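Local structure of succinate dehydrogenase subunit A (Mycolicibacterium smegmatis, 7D6V) at residues V34-K39 against I166-E171; R22-A27 against Q146-L151; G43-V48 against S222-G227. The protein probably catalyses the oxidation of succinate to fumarate with a covalently bound FAD, passing electrons through iron-sulfur clusters to quinone in the membrane. All blocks are in the same frame, centred on the assembly; numbering follows the deposited sequence.

How the contacts relate
From the N terminus the chain supplies one partner of each contact in turn, helix 18-30 for contact 2, strand 34-37 for contact 1 and the following loop for contact 3, before any partner returns. After about a hundred residues the second partners arrive in the same order, at 146-151, 166-171 and 222-227, so the three closures all cross and none encloses another. Contacts 1 and 2 touch directly: the helix pair packs on the strand pair, joining helix layer to sheet. Contacts 1 and 3 meet where Lys39 reaches Trp223 and Glu224, and both touch FAD. Contacts 2 and 3 do not touch.

Contact 1. Residues V34-K39 against I166-E171; sequences VAVVTK and IRVFHE. With FAD (flavin-adenine dinucleotide), chain D.
Val36 and Val168 stand side by side on one face of a parallel strand pair, pointing the same way, with Val36 CG1 4.1 Å from Val168 CG1. In each, CG1 lies anti to the backbone N (chi1 176° and -175°), which gives the two valines matching orientations. Val34 and Ile166 extend this apolar row toward the strand starts, and Val24 of helix 18-30 packs on it.

The other face carries Ala35, Val37, Arg167 and Phe169. With CG set beside its own backbone N (chi1 -57°), the Phe169 ring reaches back along the sheet until CE2 is 3.8 Å from Ala35 CB, approached obliquely. Val36 O lies at the edge of this ring, in its plane, while Phe200 meets the ring edge-to-face. The CE1 corner of Phe169 sits over one face of the Arg167 guanidinium, toward its rim, and the arginine extends clear of the strand pair.

Between the two faces runs a parallel ladder: Arg167 N bonds to Val34 O (3.1 Å), Val36 N to Arg167 O (2.8 Å), and Thr38 N to Phe169 O (2.9 Å); the rung from Phe169 N to Val36 O is modelled too short to judge. Past the strand ends, Thr38 CG2 comes within 3.6 Å of FAD O3B, and Lys39 N gives a weak hydrogen bond to FAD O2B (3.3 Å). Lys39 runs past the adenine to a salt bridge with Asp228. The chemistry thus changes from a largely apolar strand pair, its backbone bonded internally and to strand 11-14, to the C-terminal end of 34-39, where Thr38 and Lys39 meet the ribose and adenine.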
loop_
_atom_site.group_PDB
_atom_site.type_symbol
_atom_site.label_atom_id
_atom_site.label_comp_id
_atom_site.label_asym_id
_atom_site.label_seq_id
_atom_site.Cartn_x
_atom_site.Cartn_y
_atom_site.Cartn_z
ATOM N N VAL A 34 6.847 -26.812 0.921
ATOM C CA VAL A 34 7.015 -25.743 -0.055
ATOM C C VAL A 34 7.918 -24.674 0.538
ATOM O O VAL A 34 7.719 -24.250 1.681
ATOM C CB VAL A 34 5.663 -25.138 -0.470
ATOM C CG1 VAL A 34 5.832 -24.220 -1.664
ATOM C CG2 VAL A 34 4.668 -26.235 -0.779
ATOM N N ALA A 35 8.906 -24.244 -0.238
ATOM C CA ALA A 35 9.758 -23.117 0.107
ATOM C C ALA A 35 9.381 -21.934 -0.770
ATOM O O ALA A 35 9.241 -22.081 -1.987
ATOM C CB ALA A 35 11.236 -23.468 -0.072
ATOM N N VAL A 36 9.206 -20.771 -0.155
ATOM C CA VAL A 36 8.820 -19.555 -0.860
ATOM C C VAL A 36 10.017 -18.621 -0.820
ATOM O O VAL A 36 10.432 -18.178 0.258
ATOM C CB VAL A 36 7.592 -18.893 -0.224
ATOM C CG1 VAL A 36 7.270 -17.583 -0.920
ATOM C CG2 VAL A 36 6.417 -19.828 -0.217
ATOM N N VAL A 37 10.571 -18.305 -1.985
ATOM C CA VAL A 37 11.741 -17.445 -2.098
ATOM C C VAL A 37 11.311 -16.142 -2.752
ATOM O O VAL A 37 10.697 -16.152 -3.824
ATOM C CB VAL A 37 12.865 -18.125 -2.895
ATOM C CG1 VAL A 37 14.073 -17.213 -2.990
ATOM C CG2 VAL A 37 13.239 -19.442 -2.244
ATOM N N THR A 38 11.625 -15.025 -2.104
ATOM C CA THR A 38 11.209 -13.710 -2.564
ATOM C C THR A 38 12.409 -12.779 -2.541
ATOM O O THR A 38 13.185 -12.782 -1.584
ATOM C CB THR A 38 10.092 -13.142 -1.680
ATOM O OG1 THR A 38 8.965 -14.021 -1.713
ATOM C CG2 THR A 38 9.650 -11.787 -2.191
ATOM N N LYS A 39 12.554 -11.976 -3.592
ATOM C CA LYS A 39 13.664 -11.036 -3.650
ATOM C C LYS A 39 13.424 -9.821 -2.762
ATOM O O LYS A 39 14.383 -9.202 -2.291
ATOM C CB LYS A 39 13.898 -10.602 -5.095
ATOM C CG LYS A 39 15.348 -10.464 -5.478
ATOM C CD LYS A 39 15.495 -9.581 -6.696
ATOM C CE LYS A 39 15.365 -10.374 -7.970
ATOM N NZ LYS A 39 15.485 -9.507 -9.168
ATOM N N ILE A 166 5.227 -25.025 5.067
ATOM C CA ILE A 166 5.468 -23.829 4.270
ATOM C C ILE A 166 6.473 -22.957 5.006
ATOM O O ILE A 166 6.244 -22.586 6.162
ATOM C CB ILE A 166 4.179 -23.035 4.003
ATOM C CG1 ILE A 166 3.257 -23.790 3.052
ATOM C CG2 ILE A 166 4.508 -21.672 3.423
ATOM C CD1 ILE A 166 1.992 -23.035 2.735
ATOM N N ARG A 167 7.569 -22.618 4.336
ATOM C CA ARG A 167 8.530 -21.656 4.849
ATOM C C ARG A 167 8.752 -20.567 3.810
ATOM O O ARG A 167 8.868 -20.852 2.616
ATOM C CB ARG A 167 9.857 -22.321 5.207
ATOM C CG ARG A 167 10.795 -21.411 5.971
ATOM C CD ARG A 167 11.985 -22.161 6.514
ATOM N NE ARG A 167 12.996 -21.245 7.025
ATOM C CZ ARG A 167 14.173 -21.622 7.506
ATOM N NH1 ARG A 167 14.493 -22.906 7.547
ATOM N NH2 ARG A 167 15.028 -20.715 7.949
ATOM N N VAL A 168 8.809 -19.321 4.270
ATOM C CA VAL A 168 8.997 -18.161 3.408
ATOM C C VAL A 168 10.415 -17.648 3.593
ATOM O O VAL A 168 10.861 -17.432 4.726
ATOM C CB VAL A 168 7.971 -17.055 3.714
ATOM C CG1 VAL A 168 8.117 -15.913 2.727
ATOM C CG2 VAL A 168 6.561 -17.612 3.682
ATOM N N PHE A 169 11.124 -17.459 2.484
ATOM C CA PHE A 169 12.477 -16.910 2.475
ATOM C C PHE A 169 12.420 -15.579 1.733
ATOM O O PHE A 169 12.656 -15.524 0.526
ATOM C CB PHE A 169 13.481 -17.861 1.810
ATOM C CG PHE A 169 13.550 -19.229 2.430
ATOM C CD1 PHE A 169 14.633 -19.592 3.210
ATOM C CD2 PHE A 169 12.557 -20.165 2.200
ATOM C CE1 PHE A 169 14.713 -20.848 3.766
ATOM C CE2 PHE A 169 12.632 -21.423 2.758
ATOM C CZ PHE A 169 13.713 -21.764 3.539
ATOM N N HIS A 170 12.116 -14.506 2.452
ATOM C CA HIS A 170 12.094 -13.186 1.846
ATOM C C HIS A 170 13.494 -12.579 1.862
ATOM O O HIS A 170 14.372 -13.009 2.613
ATOM C CB HIS A 170 11.111 -12.262 2.564
ATOM C CG HIS A 170 11.489 -11.959 3.978
ATOM N ND1 HIS A 170 12.123 -10.793 4.349
ATOM C CD2 HIS A 170 11.314 -12.668 5.117
ATOM C CE1 HIS A 170 12.325 -10.801 5.655
ATOM N NE2 HIS A 170 11.844 -11.928 6.144
ATOM N N GLU A 171 13.688 -11.568 1.011
ATOM C CA GLU A 171 14.991 -10.929 0.823
ATOM C C GLU A 171 16.039 -11.944 0.370
ATOM O O GLU A 171 17.197 -11.895 0.783
ATOM C CB GLU A 171 15.450 -10.211 2.095
ATOM C CG GLU A 171 14.612 -9.012 2.520
ATOM C CD GLU A 171 14.698 -7.853 1.554
ATOM O OE1 GLU A 171 15.762 -7.680 0.928
ATOM O OE2 GLU A 171 13.713 -7.100 1.430
HETATM P PA FAD D . 4.988 -10.185 -9.154
HETATM O O1A FAD D . 4.063 -10.385 -8.011
HETATM O O2A FAD D . 5.058 -8.860 -9.808
HETATM O O5B FAD D . 6.460 -10.501 -8.621
HETATM C C5B FAD D . 7.132 -11.727 -8.843
HETATM C C4B FAD D . 7.862 -12.151 -7.580
HETATM O O4B FAD D . 9.042 -12.875 -7.909
HETATM C C3B FAD D . 8.323 -11.004 -6.714
HETATM O O3B FAD D . 8.030 -11.351 -5.369
HETATM C C2B FAD D . 9.820 -10.980 -6.879
HETATM O O2B FAD D . 10.493 -10.492 -5.726
HETATM C C1B FAD D . 10.122 -12.432 -7.103
HETATM N N9A FAD D . 11.404 -12.609 -7.803
HETATM C C8A FAD D . 11.739 -12.102 -8.988
HETATM N N7A FAD D . 12.988 -12.469 -9.328
HETATM C C5A FAD D . 13.470 -13.225 -8.337
HETATM C C6A FAD D . 14.722 -13.938 -8.048
HETATM N N6A FAD D . 15.751 -13.921 -8.909
HETATM N N1A FAD D . 14.808 -14.609 -6.894
HETATM C C2A FAD D . 13.800 -14.653 -6.018
HETATM N N3A FAD D . 12.641 -14.030 -6.216
HETATM C C4A FAD D . 12.419 -13.316 -7.335
HETATM N N1 FAD D . -2.676 -5.895 -14.357
HETATM C C2 FAD D . -4.022 -5.836 -14.330
HETATM O O2 FAD D . -4.663 -6.824 -14.698
HETATM N N3 FAD D . -4.700 -4.761 -13.926
HETATM C C4 FAD D . -4.086 -3.657 -13.521
HETATM O O4 FAD D . -4.736 -2.672 -13.149
HETATM C C4X FAD D . -2.614 -3.627 -13.519
HETATM N N5 FAD D . -1.931 -2.544 -13.119
HETATM C C5X FAD D . -0.589 -2.552 -13.125
HETATM C C6 FAD D . 0.101 -1.426 -12.707
HETATM C C7 FAD D . 1.482 -1.423 -12.713
HETATM C C7M FAD D . 2.241 -0.209 -12.265
HETATM C C8 FAD D . 2.220 -2.620 -13.164
HETATM C C8M FAD D . 3.720 -2.617 -13.170
HETATM C C9 FAD D . 1.539 -3.748 -13.579
HETATM C C9A FAD D . 0.159 -3.751 -13.575
HETATM N N10 FAD D . -0.533 -4.889 -13.997
HETATM C C10 FAD D . -1.930 -4.849 -13.973
HETATM C "C1'" FAD D . 0.176 -6.087 -14.431
HETATM C "C2'" FAD D . 0.125 -7.133 -13.324
HETATM O "O2'" FAD D . 0.210 -6.504 -12.048
HETATM C "C3'" FAD D . 1.277 -8.119 -13.405
HETATM O "O3'" FAD D . 1.147 -8.871 -14.604
HETATM C "C4'" FAD D . 1.247 -9.076 -12.224
HETATM O "O4'" FAD D . 1.385 -8.347 -11.013
HETATM C "C5'" FAD D . 2.359 -10.104 -12.283
HETATM O "O5'" FAD D . 2.361 -10.798 -11.044
HETATM P P FAD D . 3.369 -11.990 -10.721
HETATM O O1P FAD D . 2.828 -12.708 -9.537
HETATM O O2P FAD D . 3.640 -12.764 -11.961
HETATM O O3P FAD D . 4.746 -11.263 -10.316
#

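Contact 2. Residues R22-A27 against Q146-L151; sequences RAVIEA and QKIVSL
Lys147 opens the contact with the aliphatic part of its side chain: Lys147 CG rests 3.7 Å from Ile25 CD1, and the two side chains cross obliquely. Beyond CG the lysine chain bends, and it also touches Tyr104. It is the hydrocarbon stem, not the ammonium group, that meets the first helix.

Ile148 follows. Its CD1 methyl enters between two neighbours in sequence, lying 3.6 Å from Val24 CG1 and 3.6 Å from Ile25 CG1. The side chain is folded at its second torsion (chi2 -80°), which swings CD1 toward helix 18-30, and it crosses Val24 at about a right angle. The other branch of Ile148, CG2, packs on Ile166 of the adjoining sheet.

One turn later Leu151 completes the set, with CD1 4.1 Å from Ile25 CG2 and the two side chains again roughly perpendicular. Leu151 also touches Arg28 and Glu29 further along the same helix. Ile25 is therefore shared among Lys147, Ile148 and Leu151, offering a different carbon to each. No hydrogen bond joins the segments. On another side of 146-151, Gln146 is hydrogen-bonded to Arg143 of the iron-sulfur subunit.

The local axes pass 10.3 Å apart at 25°, so the helices run nearly parallel, and each leads into one of two neighbouring parallel strands, 34-37 and 166-169. Such helices side by side on a parallel sheet fit the Rossmann-type FAD-binding fold, whose first beta-alpha-beta unit here is strand 11-14, helix 18-30 and strand 34-37.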
loop_
_atom_site.group_PDB
_atom_site.type_symbol
_atom_site.label_atom_id
_atom_site.label_comp_id
_atom_site.label_asym_id
_atom_site.label_seq_id
_atom_site.Cartn_x
_atom_site.Cartn_y
_atom_site.Cartn_z
ATOM N N ARG A 22 -0.484 -18.159 -4.930
ATOM C CA ARG A 22 -1.535 -19.115 -5.256
ATOM C C ARG A 22 -0.956 -20.506 -5.488
ATOM O O ARG A 22 -1.536 -21.511 -5.052
ATOM C CB ARG A 22 -2.312 -18.634 -6.482
ATOM C CG ARG A 22 -3.664 -19.297 -6.666
ATOM C CD ARG A 22 -4.448 -19.296 -5.372
ATOM N NE ARG A 22 -5.649 -20.119 -5.452
ATOM C CZ ARG A 22 -5.698 -21.405 -5.130
ATOM N NH1 ARG A 22 -6.837 -22.070 -5.232
ATOM N NH2 ARG A 22 -4.610 -22.028 -4.709
ATOM N N ALA A 23 0.199 -20.581 -6.156
ATOM C CA ALA A 23 0.861 -21.866 -6.356
ATOM C C ALA A 23 1.275 -22.490 -5.032
ATOM O O ALA A 23 1.161 -23.706 -4.848
ATOM C CB ALA A 23 2.075 -21.694 -7.267
ATOM N N VAL A 24 1.777 -21.675 -4.104
ATOM C CA VAL A 24 2.177 -22.187 -2.796
ATOM C C VAL A 24 0.975 -22.760 -2.059
ATOM O O VAL A 24 1.043 -23.848 -1.470
ATOM C CB VAL A 24 2.865 -21.084 -1.976
ATOM C CG1 VAL A 24 3.132 -21.564 -0.565
ATOM C CG2 VAL A 24 4.146 -20.669 -2.650
ATOM N N ILE A 25 -0.143 -22.033 -2.078
ATOM C CA ILE A 25 -1.352 -22.511 -1.410
ATOM C C ILE A 25 -1.806 -23.834 -2.015
ATOM O O ILE A 25 -2.132 -24.786 -1.295
ATOM C CB ILE A 25 -2.460 -21.445 -1.478
ATOM C CG1 ILE A 25 -2.041 -20.198 -0.705
ATOM C CG2 ILE A 25 -3.762 -21.992 -0.932
ATOM C CD1 ILE A 25 -2.869 -18.983 -1.011
ATOM N N GLU A 26 -1.807 -23.924 -3.346
ATOM C CA GLU A 26 -2.252 -25.152 -3.998
ATOM C C GLU A 26 -1.331 -26.325 -3.679
ATOM O O GLU A 26 -1.801 -27.436 -3.389
ATOM C CB GLU A 26 -2.340 -24.933 -5.508
ATOM C CG GLU A 26 -2.714 -26.168 -6.298
ATOM C CD GLU A 26 -4.165 -26.562 -6.128
ATOM O OE1 GLU A 26 -4.930 -25.789 -5.517
ATOM O OE2 GLU A 26 -4.542 -27.649 -6.609
ATOM N N ALA A 27 -0.016 -26.098 -3.722
ATOM C CA ALA A 27 0.933 -27.170 -3.447
ATOM C C ALA A 27 0.820 -27.650 -2.007
ATOM O O ALA A 27 0.941 -28.850 -1.737
ATOM C CB ALA A 27 2.354 -26.702 -3.750
ATOM N N GLN A 146 -2.006 -13.471 3.898
ATOM C CA GLN A 146 -2.684 -13.830 5.135
ATOM C C GLN A 146 -3.211 -15.258 5.094
ATOM O O GLN A 146 -3.276 -15.921 6.133
ATOM C CB GLN A 146 -3.808 -12.837 5.413
ATOM C CG GLN A 146 -3.298 -11.474 5.831
ATOM C CD GLN A 146 -4.334 -10.388 5.678
ATOM O OE1 GLN A 146 -5.413 -10.616 5.137
ATOM N NE2 GLN A 146 -4.009 -9.194 6.149
ATOM N N LYS A 147 -3.571 -15.757 3.911
ATOM C CA LYS A 147 -3.942 -17.162 3.786
ATOM C C LYS A 147 -2.747 -18.070 4.053
ATOM O O LYS A 147 -2.886 -19.122 4.688
ATOM C CB LYS A 147 -4.532 -17.421 2.402
ATOM C CG LYS A 147 -4.872 -18.868 2.123
ATOM C CD LYS A 147 -5.926 -19.382 3.078
ATOM C CE LYS A 147 -6.304 -20.810 2.745
ATOM N NZ LYS A 147 -7.196 -21.402 3.771
ATOM N N ILE A 148 -1.563 -17.676 3.579
ATOM C CA ILE A 148 -0.346 -18.423 3.900
ATOM C C ILE A 148 -0.118 -18.447 5.406
ATOM O O ILE A 148 0.216 -19.489 5.990
ATOM C CB ILE A 148 0.866 -17.822 3.164
ATOM C CG1 ILE A 148 0.666 -17.860 1.651
ATOM C CG2 ILE A 148 2.146 -18.543 3.562
ATOM C CD1 ILE A 148 0.952 -19.193 1.036
ATOM N N VAL A 149 -0.281 -17.294 6.056
ATOM C CA VAL A 149 -0.067 -17.222 7.500
ATOM C C VAL A 149 -1.078 -18.094 8.237
ATOM O O VAL A 149 -0.744 -18.764 9.221
ATOM C CB VAL A 149 -0.115 -15.758 7.974
ATOM C CG1 VAL A 149 -0.178 -15.689 9.487
ATOM C CG2 VAL A 149 1.094 -15.007 7.461
ATOM N N SER A 150 -2.326 -18.108 7.768
ATOM C CA SER A 150 -3.339 -18.981 8.352
ATOM C C SER A 150 -2.960 -20.450 8.205
ATOM O O SER A 150 -3.124 -21.245 9.142
ATOM C CB SER A 150 -4.689 -18.710 7.692
ATOM O OG SER A 150 -5.697 -19.555 8.210
ATOM N N LEU A 151 -2.460 -20.830 7.030
ATOM C CA LEU A 151 -2.078 -22.219 6.808
ATOM C C LEU A 151 -0.939 -22.629 7.729
ATOM O O LEU A 151 -0.938 -23.739 8.274
ATOM C CB LEU A 151 -1.699 -22.427 5.343
ATOM C CG LEU A 151 -2.876 -22.412 4.366
ATOM C CD1 LEU A 151 -2.393 -22.459 2.931
ATOM C CD2 LEU A 151 -3.818 -23.560 4.650
#

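Contact 3. Residues G43-V48 against S222-G227; sequences GKAHTV and SWEYTG. With FAD (flavin-adenine dinucleotide), chain D.
Glu224 and His46 meet at the covalent flavin site, where the glutamate bridges protein and cofactor through hydrogen bonds. Its OE1 takes a weak bond from His46 N (3.0 Å), and its OE2 accepts from FAD O2B (2.8 Å) as well as bonding Ser40. Tyr225 OH donates to FAD O2A (2.5 Å). Thr47 OG1 donates to FAD O1A (2.7 Å) and accepts from FAD O4' (3.3 Å). Lys44 NZ bonds Glu147 O of the iron-sulfur subunit. Ser222 OG lies near the imidazole edge by His46 ND1, modelled too close for a bond there to be relied on.

The covalent bond runs from His46 NE2 to FAD C8M (1.7 Å) and holds the ring to the flavin. This is the 8alpha-histidyl linkage characteristic of succinate dehydrogenases.

The aromatic contact is oblique: Tyr225 CE2 lies over one face of His46, toward its rim, with the planes at 33° and centroids 4.5 Å apart.

Both segments are loops, one between strands 34-37 and 54-55, the other between strand 204-206 and helix 230-236, and Ile141 of helix 136-159 packs against Ala45, Thr47 and Val48 of the first.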
loop_
_atom_site.group_PDB
_atom_site.type_symbol
_atom_site.label_atom_id
_atom_site.label_comp_id
_atom_site.label_asym_id
_atom_site.label_seq_id
_atom_site.Cartn_x
_atom_site.Cartn_y
_atom_site.Cartn_z
ATOM N N GLY A 43 5.047 -9.925 0.845
ATOM C CA GLY A 43 3.882 -9.112 0.569
ATOM C C GLY A 43 4.156 -7.795 -0.116
ATOM O O GLY A 43 3.281 -6.925 -0.124
ATOM N N LYS A 44 5.341 -7.614 -0.697
ATOM C CA LYS A 44 5.726 -6.353 -1.319
ATOM C C LYS A 44 6.104 -6.533 -2.786
ATOM O O LYS A 44 6.918 -5.779 -3.318
ATOM C CB LYS A 44 6.874 -5.703 -0.550
ATOM C CG LYS A 44 6.584 -5.487 0.919
ATOM C CD LYS A 44 7.432 -4.370 1.487
ATOM C CE LYS A 44 7.085 -4.102 2.934
ATOM N NZ LYS A 44 5.622 -3.974 3.131
ATOM N N ALA A 45 5.517 -7.521 -3.452
ATOM C CA ALA A 45 5.789 -7.753 -4.860
ATOM C C ALA A 45 5.073 -6.716 -5.723
ATOM O O ALA A 45 4.255 -5.929 -5.246
ATOM C CB ALA A 45 5.370 -9.164 -5.260
ATOM N N HIS A 46 5.385 -6.734 -7.020
ATOM C CA HIS A 46 4.845 -5.745 -7.947
ATOM C C HIS A 46 3.328 -5.822 -8.067
ATOM O O HIS A 46 2.709 -4.878 -8.565
ATOM C CB HIS A 46 5.494 -5.925 -9.320
ATOM C CG HIS A 46 5.124 -4.870 -10.316
ATOM N ND1 HIS A 46 5.814 -3.685 -10.439
ATOM C CD2 HIS A 46 4.144 -4.833 -11.249
ATOM C CE1 HIS A 46 5.271 -2.958 -11.398
ATOM N NE2 HIS A 46 4.255 -3.631 -11.906
ATOM N N THR A 47 2.717 -6.920 -7.615
ATOM C CA THR A 47 1.266 -7.049 -7.667
ATOM C C THR A 47 0.567 -5.947 -6.876
ATOM O O THR A 47 -0.560 -5.566 -7.212
ATOM C CB THR A 47 0.859 -8.433 -7.154
ATOM O OG1 THR A 47 1.512 -9.438 -7.934
ATOM C CG2 THR A 47 -0.643 -8.641 -7.250
ATOM N N VAL A 48 1.220 -5.403 -5.845
ATOM C CA VAL A 48 0.605 -4.368 -5.019
ATOM C C VAL A 48 0.277 -3.118 -5.820
ATOM O O VAL A 48 -0.584 -2.332 -5.413
ATOM C CB VAL A 48 1.515 -3.995 -3.826
ATOM C CG1 VAL A 48 1.802 -5.202 -2.968
ATOM C CG2 VAL A 48 2.800 -3.336 -4.298
ATOM N N SER A 222 8.826 -2.398 -11.142
ATOM C CA SER A 222 9.491 -2.316 -9.853
ATOM C C SER A 222 10.996 -2.534 -9.985
ATOM O O SER A 222 11.520 -2.851 -11.053
ATOM C CB SER A 222 8.906 -3.346 -8.886
ATOM O OG SER A 222 7.493 -3.305 -8.882
ATOM N N TRP A 223 11.691 -2.366 -8.857
ATOM C CA TRP A 223 13.121 -2.646 -8.792
ATOM C C TRP A 223 13.434 -4.096 -9.138
ATOM O O TRP A 223 14.516 -4.391 -9.655
ATOM C CB TRP A 223 13.645 -2.306 -7.395
ATOM C CG TRP A 223 14.911 -3.012 -7.023
ATOM C CD1 TRP A 223 16.181 -2.646 -7.349
ATOM C CD2 TRP A 223 15.027 -4.216 -6.253
ATOM N NE1 TRP A 223 17.080 -3.543 -6.833
ATOM C CE2 TRP A 223 16.395 -4.518 -6.157
ATOM C CE3 TRP A 223 14.103 -5.067 -5.640
ATOM C CZ2 TRP A 223 16.865 -5.633 -5.471
ATOM C CZ3 TRP A 223 14.571 -6.172 -4.961
ATOM C CH2 TRP A 223 15.939 -6.446 -4.883
ATOM N N GLU A 224 12.502 -5.006 -8.879
ATOM C CA GLU A 224 12.745 -6.436 -8.998
ATOM C C GLU A 224 12.492 -6.986 -10.397
ATOM O O GLU A 224 12.743 -8.171 -10.632
ATOM C CB GLU A 224 11.880 -7.190 -7.987
ATOM C CG GLU A 224 10.391 -7.116 -8.273
ATOM C CD GLU A 224 9.547 -7.452 -7.062
ATOM O OE1 GLU A 224 8.306 -7.475 -7.189
ATOM O OE2 GLU A 224 10.123 -7.689 -5.981
ATOM N N TYR A 225 12.016 -6.165 -11.333
ATOM C CA TYR A 225 11.680 -6.640 -12.676
ATOM C C TYR A 225 12.914 -6.578 -13.576
ATOM O O TYR A 225 12.986 -5.828 -14.549
ATOM C CB TYR A 225 10.529 -5.827 -13.253
ATOM C CG TYR A 225 9.169 -6.401 -12.950
ATOM C CD1 TYR A 225 8.961 -7.187 -11.828
ATOM C CD2 TYR A 225 8.091 -6.158 -13.787
ATOM C CE1 TYR A 225 7.722 -7.711 -11.547
ATOM C CE2 TYR A 225 6.848 -6.679 -13.513
ATOM C CZ TYR A 225 6.667 -7.455 -12.394
ATOM O OH TYR A 225 5.427 -7.979 -12.119
ATOM N N THR A 226 13.895 -7.412 -13.241
ATOM C CA THR A 226 15.158 -7.457 -13.965
ATOM C C THR A 226 15.232 -8.608 -14.956
ATOM O O THR A 226 16.327 -8.952 -15.409
ATOM C CB THR A 226 16.331 -7.541 -12.987
ATOM O OG1 THR A 226 16.253 -8.764 -12.247
ATOM C CG2 THR A 226 16.312 -6.368 -12.026
ATOM N N GLY A 227 14.101 -9.211 -15.304
ATOM C CA GLY A 227 14.106 -10.313 -16.237
ATOM C C GLY A 227 14.536 -11.639 -15.658
ATOM O O GLY A 227 14.778 -12.579 -16.422
HETATM P PA FAD D . 4.988 -10.185 -9.154
HETATM O O1A FAD D . 4.063 -10.385 -8.011
HETATM O O2A FAD D . 5.058 -8.860 -9.808
HETATM O O5B FAD D . 6.460 -10.501 -8.621
HETATM C C5B FAD D . 7.132 -11.727 -8.843
HETATM C C4B FAD D . 7.862 -12.151 -7.580
HETATM O O4B FAD D . 9.042 -12.875 -7.909
HETATM C C3B FAD D . 8.323 -11.004 -6.714
HETATM O O3B FAD D . 8.030 -11.351 -5.369
HETATM C C2B FAD D . 9.820 -10.980 -6.879
HETATM O O2B FAD D . 10.493 -10.492 -5.726
HETATM C C1B FAD D . 10.122 -12.432 -7.103
HETATM N N9A FAD D . 11.404 -12.609 -7.803
HETATM C C8A FAD D . 11.739 -12.102 -8.988
HETATM N N7A FAD D . 12.988 -12.469 -9.328
HETATM C C5A FAD D . 13.470 -13.225 -8.337
HETATM C C6A FAD D . 14.722 -13.938 -8.048
HETATM N N6A FAD D . 15.751 -13.921 -8.909
HETATM N N1A FAD D . 14.808 -14.609 -6.894
HETATM C C2A FAD D . 13.800 -14.653 -6.018
HETATM N N3A FAD D . 12.641 -14.030 -6.216
HETATM C C4A FAD D . 12.419 -13.316 -7.335
HETATM N N1 FAD D . -2.676 -5.895 -14.357
HETATM C C2 FAD D . -4.022 -5.836 -14.330
HETATM O O2 FAD D . -4.663 -6.824 -14.698
HETATM N N3 FAD D . -4.700 -4.761 -13.926
HETATM C C4 FAD D . -4.086 -3.657 -13.521
HETATM O O4 FAD D . -4.736 -2.672 -13.149
HETATM C C4X FAD D . -2.614 -3.627 -13.519
HETATM N N5 FAD D . -1.931 -2.544 -13.119
HETATM C C5X FAD D . -0.589 -2.552 -13.125
HETATM C C6 FAD D . 0.101 -1.426 -12.707
HETATM C C7 FAD D . 1.482 -1.423 -12.713
HETATM C C7M FAD D . 2.241 -0.209 -12.265
HETATM C C8 FAD D . 2.220 -2.620 -13.164
HETATM C C8M FAD D . 3.720 -2.617 -13.170
HETATM C C9 FAD D . 1.539 -3.748 -13.579
HETATM C C9A FAD D . 0.159 -3.751 -13.575
HETATM N N10 FAD D . -0.533 -4.889 -13.997
HETATM C C10 FAD D . -1.930 -4.849 -13.973
HETATM C "C1'" FAD D . 0.176 -6.087 -14.431
HETATM C "C2'" FAD D . 0.125 -7.133 -13.324
HETATM O "O2'" FAD D . 0.210 -6.504 -12.048
HETATM C "C3'" FAD D . 1.277 -8.119 -13.405
HETATM O "O3'" FAD D . 1.147 -8.871 -14.604
HETATM C "C4'" FAD D . 1.247 -9.076 -12.224
HETATM O "O4'" FAD D . 1.385 -8.347 -11.013
HETATM C "C5'" FAD D . 2.359 -10.104 -12.283
HETATM O "O5'" FAD D . 2.361 -10.798 -11.044
HETATM P P FAD D . 3.369 -11.990 -10.721
HETATM O O1P FAD D . 2.828 -12.708 -9.537
HETATM O O2P FAD D . 3.640 -12.764 -11.961
HETATM O O3P FAD D . 4.746 -11.263 -10.316
#